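Local atomic coordinates of De novo designed protein CA01 (Synthetic construct, PDB entry 5E6G), a protein that is a designed, mostly helical protein with no known natural function, apparently made to test evolution-inspired design of distinct structures. Residues K106-L110 with Q127-Y131. Residues are numbered along the deposited sequence; the frame is centred on the assembly and turned at random.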
loop_
_atom_site.group_PDB
_atom_site.type_symbol
_atom_site.label_atom_id
_atom_site.label_comp_id
_atom_site.label_asym_id
_atom_site.label_seq_id
_atom_site.Cartn_x
_atom_site.Cartn_y
_atom_site.Cartn_z
ATOM N N LYS A 106 9.733 3.853 -2.122
ATOM C CA LYS A 106 9.740 2.404 -1.958
ATOM C C LYS A 106 9.036 1.723 -3.127
ATOM O O LYS A 106 9.485 0.684 -3.617
ATOM C CB LYS A 106 9.071 2.009 -0.641
ATOM C CG LYS A 106 9.074 0.510 -0.361
ATOM C CD LYS A 106 10.488 -0.046 -0.285
ATOM C CE LYS A 106 10.489 -1.505 0.141
ATOM N NZ LYS A 106 11.866 -2.016 0.388
ATOM N N GLY A 107 7.927 2.310 -3.565
ATOM C CA GLY A 107 7.178 1.776 -4.686
ATOM C C GLY A 107 8.036 1.661 -5.932
ATOM O O GLY A 107 8.061 0.617 -6.580
ATOM N N GLU A 108 8.744 2.738 -6.258
ATOM C CA GLU A 108 9.637 2.758 -7.412
ATOM C C GLU A 108 10.693 1.667 -7.298
ATOM O O GLU A 108 11.055 1.031 -8.286
ATOM C CB GLU A 108 10.309 4.127 -7.542
ATOM C CG GLU A 108 9.359 5.239 -7.950
ATOM C CD GLU A 108 9.988 6.613 -7.853
ATOM O OE1 GLU A 108 11.213 6.696 -7.631
ATOM O OE2 GLU A 108 9.253 7.613 -7.994
ATOM N N GLU A 109 11.177 1.459 -6.079
ATOM C CA GLU A 109 12.173 0.431 -5.810
ATOM C C GLU A 109 11.559 -0.956 -5.973
ATOM O O GLU A 109 12.191 -1.863 -6.511
ATOM C CB GLU A 109 12.743 0.608 -4.398
ATOM C CG GLU A 109 14.061 -0.113 -4.154
ATOM C CD GLU A 109 14.756 0.346 -2.882
ATOM O OE1 GLU A 109 14.518 1.491 -2.440
ATOM O OE2 GLU A 109 15.546 -0.444 -2.323
ATOM N N LEU A 110 10.319 -1.107 -5.514
ATOM C CA LEU A 110 9.619 -2.385 -5.593
ATOM C C LEU A 110 9.252 -2.753 -7.029
ATOM O O LEU A 110 9.249 -3.929 -7.386
ATOM C CB LEU A 110 8.353 -2.355 -4.733
ATOM C CG LEU A 110 8.544 -2.443 -3.218
ATOM C CD1 LEU A 110 7.219 -2.219 -2.506
ATOM C CD2 LEU A 110 9.140 -3.784 -2.815
ATOM N N GLN A 127 5.187 -5.059 1.180
ATOM C CA GLN A 127 6.272 -4.107 1.382
ATOM C C GLN A 127 5.882 -2.695 0.950
ATOM O O GLN A 127 6.346 -1.711 1.527
ATOM C CB GLN A 127 7.519 -4.564 0.626
ATOM C CG GLN A 127 8.154 -5.808 1.229
ATOM C CD GLN A 127 9.347 -6.302 0.443
ATOM O OE1 GLN A 127 10.093 -5.515 -0.139
ATOM N NE2 GLN A 127 9.533 -7.617 0.418
ATOM N N LEU A 128 5.026 -2.598 -0.062
ATOM C CA LEU A 128 4.565 -1.304 -0.551
ATOM C C LEU A 128 3.751 -0.585 0.520
ATOM O O LEU A 128 3.932 0.609 0.758
ATOM C CB LEU A 128 3.731 -1.480 -1.825
ATOM C CG LEU A 128 3.148 -0.214 -2.456
ATOM C CD1 LEU A 128 4.252 0.653 -3.042
ATOM C CD2 LEU A 128 2.119 -0.572 -3.518
ATOM N N VAL A 129 2.866 -1.326 1.176
ATOM C CA VAL A 129 1.953 -0.749 2.152
ATOM C C VAL A 129 2.608 -0.574 3.524
ATOM O O VAL A 129 2.407 0.445 4.188
ATOM C CB VAL A 129 0.682 -1.625 2.296
ATOM C CG1 VAL A 129 -0.218 -1.119 3.420
ATOM C CG2 VAL A 129 -0.083 -1.655 0.987
ATOM N N PHE A 130 3.396 -1.560 3.944
ATOM C CA PHE A 130 3.877 -1.609 5.326
ATOM C C PHE A 130 5.207 -0.897 5.560
ATOM O O PHE A 130 5.457 -0.414 6.663
ATOM C CB PHE A 130 3.995 -3.064 5.784
ATOM C CG PHE A 130 2.674 -3.696 6.125
ATOM C CD1 PHE A 130 2.097 -3.487 7.365
ATOM C CD2 PHE A 130 2.010 -4.492 5.208
ATOM C CE1 PHE A 130 0.883 -4.062 7.685
ATOM C CE2 PHE A 130 0.796 -5.070 5.522
ATOM C CZ PHE A 130 0.232 -4.855 6.762
ATOM N N TYR A 131 6.062 -0.829 4.542
ATOM C CA TYR A 131 7.362 -0.176 4.704
ATOM C C TYR A 131 7.210 1.308 5.051
ATOM O O TYR A 131 7.904 1.807 5.939
ATOM C CB TYR A 131 8.223 -0.340 3.442
ATOM C CG TYR A 131 9.574 0.330 3.544
ATOM C CD1 TYR A 131 10.681 -0.369 4.008
ATOM C CD2 TYR A 131 9.743 1.661 3.188
ATOM C CE1 TYR A 131 11.917 0.236 4.109
ATOM C CE2 TYR A 131 10.975 2.277 3.287
ATOM C CZ TYR A 131 12.059 1.560 3.748
ATOM O OH TYR A 131 13.288 2.171 3.846
#
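Leu110 and Gly107 of helix 97-115 pack closely against Leu128 near the C-terminal end of helix 121-130, a helix-helix contact edged by a cation-pi pair, Lys106 over Tyr131 just beyond that helix, with no hydrogen bond across it. At the edge, the Lys106 chain crosses the Tyr131 ring at about a right angle and lies over one face. Its CD, offset toward the rim, stands 4.1 Å from the ring centroid in a CH-pi contact, and NZ 4.5 Å from that centroid, 25° off the ring normal. CG lies anti to the backbone N (chi1 -178°) and a bend at chi2 (60°) carries the methylenes across the ring face and NZ toward Gln127. Shortened to an alanine, this position would probably leave that face of Tyr131 without the aliphatic chain and the cation, and the ring freer to turn. Deeper in, Leu128 CD1 reaches Gly107 CA at 3.5 Å; the lack of a side chain at Gly107 is consistent with this close approach. The two methyls of Leu110 part: CD1 lies against Leu128, 3.6 Å from its CB, CD2 beside the Gln127 amide, 3.3 Å from OE1. Val129 turns away from this contact; it and Phe130 pack on helices 24-50 and 54-75, while Val129 O accepts a hydrogen bond from Tyr99 OH, a further tie to helix 97-115.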